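Local coordinates for protein dihydrodipicolinate synthase (Bacillus anthracis, PDB 1XKY) that probably catalyses the condensation of pyruvate with aspartate semialdehyde that opens the lysine branch of biosynthesis, as a tetrameric TIM-barrel lyase, at residues A[223-228]-A[245-250]; A[22-27]-A[262-267]; A[267-272]-A[287-292]; A[197-202]-A[249-254]. All blocks are in the same frame, centred on the assembly; numbering follows the deposited sequence.

Contact 1. Residues A[223-228]-A[245-250]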
loop_
_atom_site.group_PDB
_atom_site.type_symbol
_atom_site.label_atom_id
_atom_site.label_comp_id
_atom_site.label_asym_id
_atom_site.label_seq_id
_atom_site.Cartn_x
_atom_site.Cartn_y
_atom_site.Cartn_z
ATOM N N ASN A 223 -19.336 28.507 4.853
ATOM C CA ASN A 223 -20.749 28.670 5.229
ATOM C C ASN A 223 -21.522 27.373 4.982
ATOM O O ASN A 223 -22.369 26.987 5.792
ATOM C CB ASN A 223 -21.416 29.846 4.502
ATOM C CG ASN A 223 -20.951 31.217 5.016
ATOM O OD1 ASN A 223 -20.502 31.362 6.154
ATOM N ND2 ASN A 223 -21.085 32.229 4.174
ATOM N N GLU A 224 -21.215 26.708 3.870
ATOM C CA GLU A 224 -21.833 25.423 3.527
ATOM C C GLU A 224 -21.510 24.342 4.578
ATOM O O GLU A 224 -22.398 23.599 5.015
ATOM C CB GLU A 224 -21.392 24.963 2.139
ATOM C CG GLU A 224 -21.976 25.791 0.975
ATOM C CD GLU A 224 -21.245 27.109 0.693
ATOM O OE1 GLU A 224 -20.352 27.511 1.461
ATOM O OE2 GLU A 224 -21.593 27.767 -0.308
ATOM N N MET A 225 -20.249 24.279 4.992
ATOM C CA MET A 225 -19.813 23.345 6.036
ATOM C C MET A 225 -20.476 23.645 7.381
ATOM O O MET A 225 -20.820 22.733 8.121
ATOM C CB MET A 225 -18.291 23.401 6.203
ATOM C CG MET A 225 -17.514 22.924 4.999
ATOM S SD MET A 225 -15.741 23.169 5.180
ATOM C CE MET A 225 -15.416 22.085 6.573
ATOM N N GLN A 226 -20.644 24.930 7.691
ATOM C CA GLN A 226 -21.344 25.343 8.906
ATOM C C GLN A 226 -22.794 24.831 8.897
ATOM O O GLN A 226 -23.271 24.273 9.887
ATOM C CB GLN A 226 -21.293 26.863 9.033
ATOM C CG GLN A 226 -21.912 27.433 10.288
ATOM C CD GLN A 226 -21.714 28.932 10.376
ATOM O OE1 GLN A 226 -22.357 29.701 9.655
ATOM N NE2 GLN A 226 -20.815 29.354 11.238
ATOM N N GLU A 227 -23.482 25.004 7.769
ATOM C CA GLU A 227 -24.862 24.523 7.623
ATOM C C GLU A 227 -24.929 22.991 7.641
ATOM O O GLU A 227 -25.865 22.422 8.185
ATOM C CB GLU A 227 -25.475 25.066 6.320
ATOM C CG GLU A 227 -26.919 24.630 6.042
ATOM C CD GLU A 227 -27.965 25.389 6.843
ATOM O OE1 GLU A 227 -29.151 25.001 6.785
ATOM O OE2 GLU A 227 -27.623 26.364 7.529
ATOM N N MET A 228 -23.946 22.333 7.028
ATOM C CA MET A 228 -23.839 20.877 7.057
ATOM C C MET A 228 -23.771 20.345 8.486
ATOM O O MET A 228 -24.495 19.411 8.844
ATOM C CB MET A 228 -22.607 20.409 6.267
ATOM C CG MET A 228 -22.527 18.901 6.102
ATOM S SD MET A 228 -20.941 18.323 5.495
ATOM C CE MET A 228 -19.816 18.775 6.818
ATOM N N GLN A 245 -21.884 15.831 0.200
ATOM C CA GLN A 245 -21.541 15.516 -1.184
ATOM C C GLN A 245 -20.781 16.660 -1.867
ATOM O O GLN A 245 -19.790 16.428 -2.566
ATOM C CB GLN A 245 -22.803 15.118 -1.957
ATOM C CG GLN A 245 -23.232 13.698 -1.609
ATOM C CD GLN A 245 -24.666 13.372 -1.970
ATOM O OE1 GLN A 245 -25.203 12.342 -1.540
ATOM N NE2 GLN A 245 -25.297 14.235 -2.753
ATOM N N LEU A 246 -21.239 17.884 -1.633
ATOM C CA LEU A 246 -20.565 19.087 -2.116
ATOM C C LEU A 246 -19.165 19.211 -1.515
ATOM O O LEU A 246 -18.204 19.461 -2.231
ATOM C CB LEU A 246 -21.391 20.330 -1.761
ATOM C CG LEU A 246 -20.820 21.695 -2.176
ATOM C CD1 LEU A 246 -20.720 21.788 -3.680
ATOM C CD2 LEU A 246 -21.679 22.824 -1.625
ATOM N N LEU A 247 -19.062 19.036 -0.201
ATOM C CA LEU A 247 -17.790 19.152 0.508
ATOM C C LEU A 247 -16.740 18.204 -0.080
ATOM O O LEU A 247 -15.616 18.619 -0.377
ATOM C CB LEU A 247 -17.995 18.888 2.005
ATOM C CG LEU A 247 -16.773 18.910 2.935
ATOM C CD1 LEU A 247 -15.971 20.188 2.781
ATOM C CD2 LEU A 247 -17.245 18.743 4.366
ATOM N N VAL A 248 -17.132 16.950 -0.288
ATOM C CA VAL A 248 -16.243 15.920 -0.844
ATOM C C VAL A 248 -15.766 16.305 -2.244
ATOM O O VAL A 248 -14.580 16.202 -2.558
ATOM C CB VAL A 248 -16.946 14.531 -0.905
ATOM C CG1 VAL A 248 -16.109 13.519 -1.693
ATOM C CG2 VAL A 248 -17.226 14.009 0.499
ATOM N N ARG A 249 -16.703 16.754 -3.064
ATOM C CA ARG A 249 -16.431 17.162 -4.439
ATOM C C ARG A 249 -15.464 18.345 -4.465
ATOM O O ARG A 249 -14.436 18.317 -5.151
ATOM C CB ARG A 249 -17.750 17.552 -5.103
ATOM C CG ARG A 249 -17.741 17.552 -6.599
ATOM C CD ARG A 249 -19.149 17.283 -7.126
ATOM N NE ARG A 249 -20.121 18.268 -6.653
ATOM C CZ ARG A 249 -20.204 19.514 -7.114
ATOM N NH1 ARG A 249 -19.360 19.950 -8.042
ATOM N NH2 ARG A 249 -21.125 20.338 -6.636
ATOM N N VAL A 250 -15.802 19.385 -3.709
ATOM C CA VAL A 250 -14.969 20.583 -3.637
ATOM C C VAL A 250 -13.570 20.259 -3.099
ATOM O O VAL A 250 -12.554 20.709 -3.654
ATOM C CB VAL A 250 -15.660 21.686 -2.797
ATOM C CG1 VAL A 250 -14.689 22.827 -2.443
ATOM C CG2 VAL A 250 -16.879 22.217 -3.554
#
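Leu247 of helix 237-253 sets its two methyl groups against Met225 and Met228 of helix 218-234, one to each methionine. The pair of helices follows strand 212-215, the last of the eight parallel strands of the TIM barrel, and segments 223-228 and 245-250 illustrate how two successive, roughly antiparallel helices can meet through apolar contact. The segment axes run 10.4 Å apart at an angle of 143° between their N-to-C directions, and Met225 stands nearest Leu247 in the backbone.

Leu247 gives up more surface than any other residue here. Its CG lies opposite the backbone N about the first torsion (chi1 178°), which carries the isobutyl fork out from the helix. Met225 and Met228 each cross that fork at about a right angle. The CD1 methyl lies against Met225, equally close to CG and SD, with SD to Leu247 CD1 at 3.8 Å. Both methionine chains are straight as far as the sulfur and then turn about the CG-SD bond (chi3 64° in each), which swings CE aside.

Beside this apolar centre, the aliphatic part of Glu224 covers Leu246, with Glu224 CG 4.0 Å from Leu246 CD2. No hydrogen bond links the two segments, although a Glu227-Lys239 salt bridge joins the same helices further along. Thr202 packs on Met228 and Leu247, while Asp199 in the preceding loop touches Met225 and Leu247. The closest approach across the interface is made on the other leucine branch, where the terminal methyl CE of Met228 comes to 3.6 Å from Leu247 CD2.

Contact 2. Residues A[22-27]-A[262-267]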
loop_
_atom_site.group_PDB
_atom_site.type_symbol
_atom_site.label_atom_id
_atom_site.label_comp_id
_atom_site.label_asym_id
_atom_site.label_seq_id
_atom_site.Cartn_x
_atom_site.Cartn_y
_atom_site.Cartn_z
ATOM N N THR A 22 -0.909 31.069 3.750
ATOM C CA THR A 22 -0.109 32.266 4.008
ATOM C C THR A 22 -0.044 33.109 2.729
ATOM O O THR A 22 0.637 32.724 1.764
ATOM C CB THR A 22 1.312 31.903 4.478
ATOM O OG1 THR A 22 1.239 31.070 5.643
ATOM C CG2 THR A 22 2.103 33.165 4.818
ATOM N N PRO A 23 -0.787 34.233 2.690
ATOM C CA PRO A 23 -0.720 35.101 1.512
ATOM C C PRO A 23 0.682 35.647 1.229
ATOM O O PRO A 23 1.369 36.101 2.151
ATOM C CB PRO A 23 -1.688 36.248 1.857
ATOM C CG PRO A 23 -2.605 35.681 2.874
ATOM C CD PRO A 23 -1.775 34.725 3.671
ATOM N N PHE A 24 1.088 35.588 -0.038
ATOM C CA PHE A 24 2.350 36.172 -0.489
ATOM C C PHE A 24 2.102 37.284 -1.500
ATOM O O PHE A 24 1.135 37.249 -2.283
ATOM C CB PHE A 24 3.276 35.122 -1.128
ATOM C CG PHE A 24 3.692 34.002 -0.199
ATOM C CD1 PHE A 24 3.638 32.677 -0.623
ATOM C CD2 PHE A 24 4.144 34.264 1.090
ATOM C CE1 PHE A 24 4.023 31.631 0.222
ATOM C CE2 PHE A 24 4.539 33.219 1.939
ATOM C CZ PHE A 24 4.476 31.910 1.501
ATOM N N ASP A 25 2.995 38.269 -1.485
ATOM C CA ASP A 25 2.962 39.341 -2.455
ATOM C C ASP A 25 3.645 38.877 -3.747
ATOM O O ASP A 25 4.042 37.701 -3.873
ATOM C CB ASP A 25 3.582 40.628 -1.873
ATOM C CG ASP A 25 5.073 40.531 -1.628
ATOM O OD1 ASP A 25 5.757 39.643 -2.191
ATOM O OD2 ASP A 25 5.567 41.381 -0.864
ATOM N N ILE A 26 3.774 39.795 -4.699
ATOM C CA ILE A 26 4.299 39.461 -6.017
ATOM C C ILE A 26 5.765 39.015 -5.952
ATOM O O ILE A 26 6.221 38.273 -6.807
ATOM C CB ILE A 26 4.100 40.635 -7.021
ATOM C CG1 ILE A 26 4.269 40.164 -8.473
ATOM C CG2 ILE A 26 5.055 41.787 -6.711
ATOM C CD1 ILE A 26 3.381 39.004 -8.876
ATOM N N ASN A 27 6.485 39.437 -4.920
ATOM C CA ASN A 27 7.863 39.002 -4.704
ATOM C C ASN A 27 7.980 37.742 -3.851
ATOM O O ASN A 27 9.080 37.344 -3.482
ATOM C CB ASN A 27 8.661 40.133 -4.062
ATOM C CG ASN A 27 8.686 41.379 -4.918
ATOM O OD1 ASN A 27 8.517 42.490 -4.417
ATOM N ND2 ASN A 27 8.882 41.203 -6.217
ATOM N N PRO A 262 -3.924 24.861 -5.202
ATOM C CA PRO A 262 -5.324 24.932 -5.640
ATOM C C PRO A 262 -6.236 25.843 -4.796
ATOM O O PRO A 262 -7.004 26.626 -5.361
ATOM C CB PRO A 262 -5.781 23.463 -5.587
ATOM C CG PRO A 262 -4.523 22.678 -5.731
ATOM C CD PRO A 262 -3.506 23.469 -4.966
ATOM N N VAL A 263 -6.141 25.767 -3.470
ATOM C CA VAL A 263 -6.990 26.601 -2.611
ATOM C C VAL A 263 -6.632 28.090 -2.711
ATOM O O VAL A 263 -7.531 28.937 -2.760
ATOM C CB VAL A 263 -7.056 26.085 -1.131
ATOM C CG1 VAL A 263 -5.768 26.326 -0.378
ATOM C CG2 VAL A 263 -8.245 26.727 -0.401
ATOM N N LYS A 264 -5.336 28.403 -2.798
ATOM C CA LYS A 264 -4.895 29.774 -3.081
ATOM C C LYS A 264 -5.454 30.307 -4.396
ATOM O O LYS A 264 -5.881 31.450 -4.467
ATOM C CB LYS A 264 -3.366 29.878 -3.123
ATOM C CG LYS A 264 -2.708 29.830 -1.771
ATOM C CD LYS A 264 -1.291 30.378 -1.832
ATOM C CE LYS A 264 -0.803 30.780 -0.467
ATOM N NZ LYS A 264 0.622 31.209 -0.485
ATOM N N THR A 265 -5.436 29.470 -5.427
ATOM C CA THR A 265 -5.941 29.846 -6.740
ATOM C C THR A 265 -7.459 30.023 -6.702
ATOM O O THR A 265 -7.972 30.973 -7.266
ATOM C CB THR A 265 -5.542 28.798 -7.810
ATOM O OG1 THR A 265 -4.145 28.492 -7.680
ATOM C CG2 THR A 265 -5.835 29.306 -9.217
ATOM N N ALA A 266 -8.161 29.118 -6.021
ATOM C CA ALA A 266 -9.618 29.224 -5.820
ATOM C C ALA A 266 -10.020 30.503 -5.057
ATOM O O ALA A 266 -11.024 31.149 -5.384
ATOM C CB ALA A 266 -10.144 27.982 -5.101
ATOM N N LEU A 267 -9.218 30.874 -4.062
ATOM C CA LEU A 267 -9.406 32.131 -3.342
ATOM C C LEU A 267 -9.284 33.334 -4.287
ATOM O O LEU A 267 -10.118 34.242 -4.262
ATOM C CB LEU A 267 -8.403 32.240 -2.186
ATOM C CG LEU A 267 -8.827 31.524 -0.898
ATOM C CD1 LEU A 267 -7.659 31.349 0.057
ATOM C CD2 LEU A 267 -9.970 32.291 -0.231
#
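Lys264 of helix 261-269 sends its ammonium group to the carbonyl of Thr22, and this is the one hydrogen bond between the segments. NZ donates to Thr22 O over 2.7 Å, with a C=O...N angle of 145°. It arrives from above the carbonyl plane, 35° out of it, and so off the lone-pair directions. The chain is extended beyond CG, with chi2 at -162°, and spans the gap from the helix to the loop. Thr22 OG1, for its part, hydrogen-bonds to Gly57 O.

The barrel supplies the setting: residues 22-27 belong to the loop leaving the first strand, 16-19, while helix 261-269 comes after all eight strands, so the lysine ties the loop after the first strand to a helix that follows the barrel. Its charge is also met by a salt bridge to Glu58 and a hydrogen bond to Ser276 O, a set of partners likely to stabilise the buried cation.

Against the aromatic ring the ammonium nitrogen is closely packed: NZ lies obliquely to Phe24, 3.4 Å from CD1, while Thr22 O sits over the centre of one ring face, 3.6 Å above its plane. Arg278 makes a cation-pi interaction with the same ring.

Contact 3. Residues A[267-272]-A[287-292]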
loop_
_atom_site.group_PDB
_atom_site.type_symbol
_atom_site.label_atom_id
_atom_site.label_comp_id
_atom_site.label_asym_id
_atom_site.label_seq_id
_atom_site.Cartn_x
_atom_site.Cartn_y
_atom_site.Cartn_z
ATOM N N LEU A 267 -9.218 30.874 -4.062
ATOM C CA LEU A 267 -9.406 32.131 -3.342
ATOM C C LEU A 267 -9.284 33.334 -4.287
ATOM O O LEU A 267 -10.118 34.242 -4.262
ATOM C CB LEU A 267 -8.403 32.240 -2.186
ATOM C CG LEU A 267 -8.827 31.524 -0.898
ATOM C CD1 LEU A 267 -7.659 31.349 0.057
ATOM C CD2 LEU A 267 -9.970 32.291 -0.231
ATOM N N GLN A 268 -8.244 33.331 -5.118
ATOM C CA GLN A 268 -8.081 34.348 -6.157
ATOM C C GLN A 268 -9.294 34.385 -7.097
ATOM O O GLN A 268 -9.772 35.463 -7.442
ATOM C CB GLN A 268 -6.772 34.116 -6.926
ATOM C CG GLN A 268 -6.553 35.013 -8.139
ATOM C CD GLN A 268 -6.911 34.324 -9.449
ATOM O OE1 GLN A 268 -6.377 33.249 -9.770
ATOM N NE2 GLN A 268 -7.811 34.937 -10.215
ATOM N N MET A 269 -9.797 33.214 -7.491
ATOM C CA MET A 269 -10.966 33.119 -8.385
ATOM C C MET A 269 -12.232 33.778 -7.804
ATOM O O MET A 269 -13.062 34.283 -8.564
ATOM C CB MET A 269 -11.274 31.652 -8.729
ATOM C CG MET A 269 -10.346 31.002 -9.755
ATOM S SD MET A 269 -10.561 29.195 -9.847
ATOM C CE MET A 269 -9.273 28.805 -11.020
ATOM N N VAL A 270 -12.382 33.767 -6.476
ATOM C CA VAL A 270 -13.523 34.435 -5.818
ATOM C C VAL A 270 -13.159 35.797 -5.222
ATOM O O VAL A 270 -13.802 36.253 -4.273
ATOM C CB VAL A 270 -14.192 33.552 -4.721
ATOM C CG1 VAL A 270 -14.678 32.237 -5.318
ATOM C CG2 VAL A 270 -13.256 33.292 -3.536
ATOM N N GLY A 271 -12.132 36.440 -5.773
ATOM C CA GLY A 271 -11.811 37.826 -5.432
ATOM C C GLY A 271 -10.954 38.062 -4.200
ATOM O O GLY A 271 -10.794 39.212 -3.775
ATOM N N LEU A 272 -10.402 36.998 -3.616
ATOM C CA LEU A 272 -9.499 37.135 -2.479
ATOM C C LEU A 272 -8.122 36.632 -2.893
ATOM O O LEU A 272 -7.760 35.491 -2.633
ATOM C CB LEU A 272 -10.039 36.379 -1.254
ATOM C CG LEU A 272 -9.880 37.102 0.093
ATOM C CD1 LEU A 272 -10.431 36.282 1.243
ATOM C CD2 LEU A 272 -8.440 37.443 0.351
ATOM N N GLU A 287 -4.164 24.475 -17.597
ATOM C CA GLU A 287 -5.048 23.307 -17.652
ATOM C C GLU A 287 -5.600 22.959 -16.263
ATOM O O GLU A 287 -6.798 22.702 -16.111
ATOM C CB GLU A 287 -4.308 22.102 -18.255
ATOM C CG GLU A 287 -3.932 22.265 -19.742
ATOM C CD GLU A 287 -2.724 23.177 -20.008
ATOM O OE1 GLU A 287 -1.975 23.535 -19.063
ATOM O OE2 GLU A 287 -2.518 23.539 -21.188
ATOM N N GLU A 288 -4.722 22.964 -15.261
ATOM C CA GLU A 288 -5.133 22.749 -13.863
ATOM C C GLU A 288 -6.092 23.838 -13.375
ATOM O O GLU A 288 -7.040 23.558 -12.648
ATOM C CB GLU A 288 -3.906 22.679 -12.950
ATOM C CG GLU A 288 -3.084 21.431 -13.153
ATOM C CD GLU A 288 -1.748 21.470 -12.452
ATOM O OE1 GLU A 288 -1.130 22.565 -12.358
ATOM O OE2 GLU A 288 -1.310 20.389 -12.014
ATOM N N ARG A 289 -5.836 25.070 -13.797
ATOM C CA ARG A 289 -6.676 26.219 -13.457
ATOM C C ARG A 289 -8.091 26.088 -14.037
ATOM O O ARG A 289 -9.077 26.304 -13.337
ATOM C CB ARG A 289 -6.014 27.507 -13.961
ATOM C CG ARG A 289 -6.565 28.779 -13.363
ATOM C CD ARG A 289 -6.235 29.981 -14.221
ATOM N NE ARG A 289 -6.953 29.916 -15.497
ATOM C CZ ARG A 289 -8.239 30.231 -15.673
ATOM N NH1 ARG A 289 -8.995 30.649 -14.660
ATOM N NH2 ARG A 289 -8.778 30.119 -16.880
ATOM N N VAL A 290 -8.177 25.736 -15.319
ATOM C CA VAL A 290 -9.461 25.481 -15.985
ATOM C C VAL A 290 -10.237 24.331 -15.313
ATOM O O VAL A 290 -11.450 24.417 -15.112
ATOM C CB VAL A 290 -9.251 25.186 -17.502
ATOM C CG1 VAL A 290 -10.525 24.648 -18.148
ATOM C CG2 VAL A 290 -8.792 26.444 -18.234
ATOM N N THR A 291 -9.536 23.263 -14.958
ATOM C CA THR A 291 -10.155 22.141 -14.250
ATOM C C THR A 291 -10.738 22.562 -12.886
ATOM O O THR A 291 -11.875 22.218 -12.550
ATOM C CB THR A 291 -9.142 20.982 -14.076
ATOM O OG1 THR A 291 -8.704 20.539 -15.370
ATOM C CG2 THR A 291 -9.761 19.805 -13.328
ATOM N N LEU A 292 -9.951 23.302 -12.112
ATOM C CA LEU A 292 -10.394 23.818 -10.815
ATOM C C LEU A 292 -11.566 24.782 -10.984
ATOM O O LEU A 292 -12.531 24.729 -10.227
ATOM C CB LEU A 292 -9.237 24.517 -10.098
ATOM C CG LEU A 292 -9.545 25.265 -8.795
ATOM C CD1 LEU A 292 -10.141 24.314 -7.757
ATOM C CD2 LEU A 292 -8.279 25.925 -8.270
#
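Met269 lies obliquely across both Arg289 and Leu292, its methyl end set against residues one turn apart on the facing helix. The contact joins helix 261-269 to helix 286-297, part of the helical C-terminal region that follows the TIM barrel in this family, and it forms just where the first of these helices stops. A Schellman motif ends it: Leu272 N bonds back to Leu267 O, Gly271 N to Gln268 O, and Gly271 takes the positive phi (85°) of the C-prime position. Met269 is thus in the final turn.

Its side chain is extended beyond CG right out to the methyl group, with chi3 at -176°, and spans a wide separation, since the CA atoms of Met269 and Arg289 are 9.6 Å apart. Arg289 presents the aliphatic base of its chain. Its CG is 3.6 Å from Met269 CE, and beyond that point the arginine bends at chi3, so that Met269 CE lies obliquely to the guanidinium. The charged end is engaged by Glu286 in a salt bridge, so the methylene part serves the packing while the polar part is paired within its own helix.

Leu292 points toward the methionine and contributes from one turn further on, its CD2 lying 4.1 Å from Met269 CE. It is the buried member of the trio and also packs against Leu284 in the loop before its helix, whereas Met269 and Arg289 remain partly exposed. The methyl group also meets the helix backbone: Met269 CE rests 3.4 Å from the carbonyl oxygen of Arg289.

Contact 4. Residues A[197-202]-A[249-254]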
loop_
_atom_site.group_PDB
_atom_site.type_symbol
_atom_site.label_atom_id
_atom_site.label_comp_id
_atom_site.label_asym_id
_atom_site.label_seq_id
_atom_site.Cartn_x
_atom_site.Cartn_y
_atom_site.Cartn_z
ATOM N N GLY A 197 -8.793 15.511 10.247
ATOM C CA GLY A 197 -7.813 16.264 9.474
ATOM C C GLY A 197 -8.085 16.160 7.982
ATOM O O GLY A 197 -7.286 16.629 7.175
ATOM N N ASP A 198 -9.210 15.551 7.609
ATOM C CA ASP A 198 -9.642 15.513 6.204
ATOM C C ASP A 198 -11.083 15.990 6.047
ATOM O O ASP A 198 -12.003 15.453 6.673
ATOM C CB ASP A 198 -9.488 14.101 5.638
ATOM C CG ASP A 198 -8.032 13.700 5.497
ATOM O OD1 ASP A 198 -7.350 14.284 4.625
ATOM O OD2 ASP A 198 -7.564 12.846 6.279
ATOM N N ASP A 199 -11.267 16.985 5.182
ATOM C CA ASP A 199 -12.568 17.612 4.970
ATOM C C ASP A 199 -13.675 16.620 4.655
ATOM O O ASP A 199 -14.758 16.685 5.243
ATOM C CB ASP A 199 -12.464 18.653 3.848
ATOM C CG ASP A 199 -11.899 19.960 4.338
ATOM O OD1 ASP A 199 -12.522 20.542 5.250
ATOM O OD2 ASP A 199 -10.846 20.399 3.827
ATOM N N GLY A 200 -13.398 15.699 3.734
ATOM C CA GLY A 200 -14.385 14.712 3.319
ATOM C C GLY A 200 -14.880 13.835 4.461
ATOM O O GLY A 200 -16.009 13.362 4.434
ATOM N N LEU A 201 -14.030 13.603 5.456
ATOM C CA LEU A 201 -14.403 12.783 6.601
ATOM C C LEU A 201 -15.110 13.521 7.731
ATOM O O LEU A 201 -15.428 12.902 8.742
ATOM C CB LEU A 201 -13.172 12.066 7.164
ATOM C CG LEU A 201 -12.557 11.040 6.211
ATOM C CD1 LEU A 201 -11.473 10.236 6.929
ATOM C CD2 LEU A 201 -13.618 10.119 5.627
ATOM N N THR A 202 -15.363 14.821 7.581
ATOM C CA THR A 202 -15.976 15.598 8.672
ATOM C C THR A 202 -17.217 14.898 9.245
ATOM O O THR A 202 -17.296 14.628 10.454
ATOM C CB THR A 202 -16.371 17.013 8.207
ATOM O OG1 THR A 202 -15.215 17.707 7.713
ATOM C CG2 THR A 202 -16.997 17.804 9.354
ATOM N N ARG A 249 -16.703 16.754 -3.064
ATOM C CA ARG A 249 -16.431 17.162 -4.439
ATOM C C ARG A 249 -15.464 18.345 -4.465
ATOM O O ARG A 249 -14.436 18.317 -5.151
ATOM C CB ARG A 249 -17.750 17.552 -5.103
ATOM C CG ARG A 249 -17.741 17.552 -6.599
ATOM C CD ARG A 249 -19.149 17.283 -7.126
ATOM N NE ARG A 249 -20.121 18.268 -6.653
ATOM C CZ ARG A 249 -20.204 19.514 -7.114
ATOM N NH1 ARG A 249 -19.360 19.950 -8.042
ATOM N NH2 ARG A 249 -21.125 20.338 -6.636
ATOM N N VAL A 250 -15.802 19.385 -3.709
ATOM C CA VAL A 250 -14.969 20.583 -3.637
ATOM C C VAL A 250 -13.570 20.259 -3.099
ATOM O O VAL A 250 -12.554 20.709 -3.654
ATOM C CB VAL A 250 -15.660 21.686 -2.797
ATOM C CG1 VAL A 250 -14.689 22.827 -2.443
ATOM C CG2 VAL A 250 -16.879 22.217 -3.554
ATOM N N THR A 251 -13.519 19.462 -2.038
ATOM C CA THR A 251 -12.249 19.099 -1.426
ATOM C C THR A 251 -11.343 18.335 -2.386
ATOM O O THR A 251 -10.164 18.666 -2.519
ATOM C CB THR A 251 -12.452 18.291 -0.132
ATOM O OG1 THR A 251 -13.203 19.086 0.794
ATOM C CG2 THR A 251 -11.113 17.955 0.491
ATOM N N ASP A 252 -11.893 17.340 -3.073
ATOM C CA ASP A 252 -11.116 16.580 -4.055
ATOM C C ASP A 252 -10.436 17.497 -5.083
ATOM O O ASP A 252 -9.273 17.285 -5.433
ATOM C CB ASP A 252 -11.997 15.545 -4.769
ATOM C CG ASP A 252 -12.319 14.342 -3.899
ATOM O OD1 ASP A 252 -11.709 14.185 -2.811
ATOM O OD2 ASP A 252 -13.192 13.542 -4.308
ATOM N N SER A 253 -11.157 18.521 -5.538
ATOM C CA SER A 253 -10.649 19.427 -6.572
ATOM C C SER A 253 -9.494 20.298 -6.065
ATOM O O SER A 253 -8.679 20.776 -6.857
ATOM C CB SER A 253 -11.777 20.305 -7.125
ATOM O OG SER A 253 -12.071 21.390 -6.265
ATOM N N LEU A 254 -9.442 20.485 -4.743
ATOM C CA LEU A 254 -8.409 21.287 -4.069
ATOM C C LEU A 254 -7.099 20.516 -3.807
ATOM O O LEU A 254 -6.102 21.099 -3.362
ATOM C CB LEU A 254 -8.970 21.821 -2.742
ATOM C CG LEU A 254 -9.559 23.237 -2.605
ATOM C CD1 LEU A 254 -9.884 23.937 -3.902
ATOM C CD2 LEU A 254 -10.756 23.207 -1.647
#
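In Asp199 the first torsion (chi1 -81°) turns the carboxylate beside the backbone N and leaves CB to meet Thr251; in Thr251 (chi1 -60°) it sets OG1 beside the backbone N and CG2 anti to it, so that both branches face that CB. The two side chains lie obliquely to one another, and it is the methylene of the aspartate, rather than its carboxylate, that meets the threonine fork.

Asp199 CB stands 3.2 Å from Thr251 OG1 and 3.7 Å from Thr251 CG2, so both branches of the threonine bear on one carbon. The carboxylate oxygen OD2 is more distant, 4.1 Å from Thr251 OG1. The backbone N of Gly200 lies 4.5 Å from Thr251 OG1, at the margin of the contact.

In the TIM barrel this joins the loop after the seventh strand, 193-196, to helix 237-253, which comes after the eighth. Asp199 opens a short 3-10 turn, and its carbonyl oxygen accepts from both the N and OG1 of Thr202, the OG1 bond measuring 2.7 Å.

The polar atoms of both residues find their hydrogen-bond partners outside the pair. The aspartate receives hydrogen bonds from Val216 N and Ala217 N at OD2 and is bonded to Ser215 OG through OD1, while Thr251 OG1 bonds to Leu247 O one turn back in its helix. The buried carboxylate is therefore held by the end of the eighth strand and the loop beyond, which probably eases the cost of its charge and leaves van der Waals packing to join the segments.

How the contacts relate
Contacts 1, 2 and 4 are buried, whereas contact 3 is only partly so, and its centre lies farthest from that of the chain, about 21 Å. Contacts 1 and 4 both use helix 237-253, share Arg249 and Val250 and touch directly; both also reach the second subunit. Contacts 2 and 3 share helix 261-269, and Leu292 packs on its Pro262 and Thr265. Leu292 also touches Ser253 and Leu254, tying contact 3 to contact 4. Chemistry follows place: apolar between helices in contact 1, a multiply paired lysine in contact 2, mixed aliphatic packing in contact 3, and polar residues meeting without a mutual bond in contact 4.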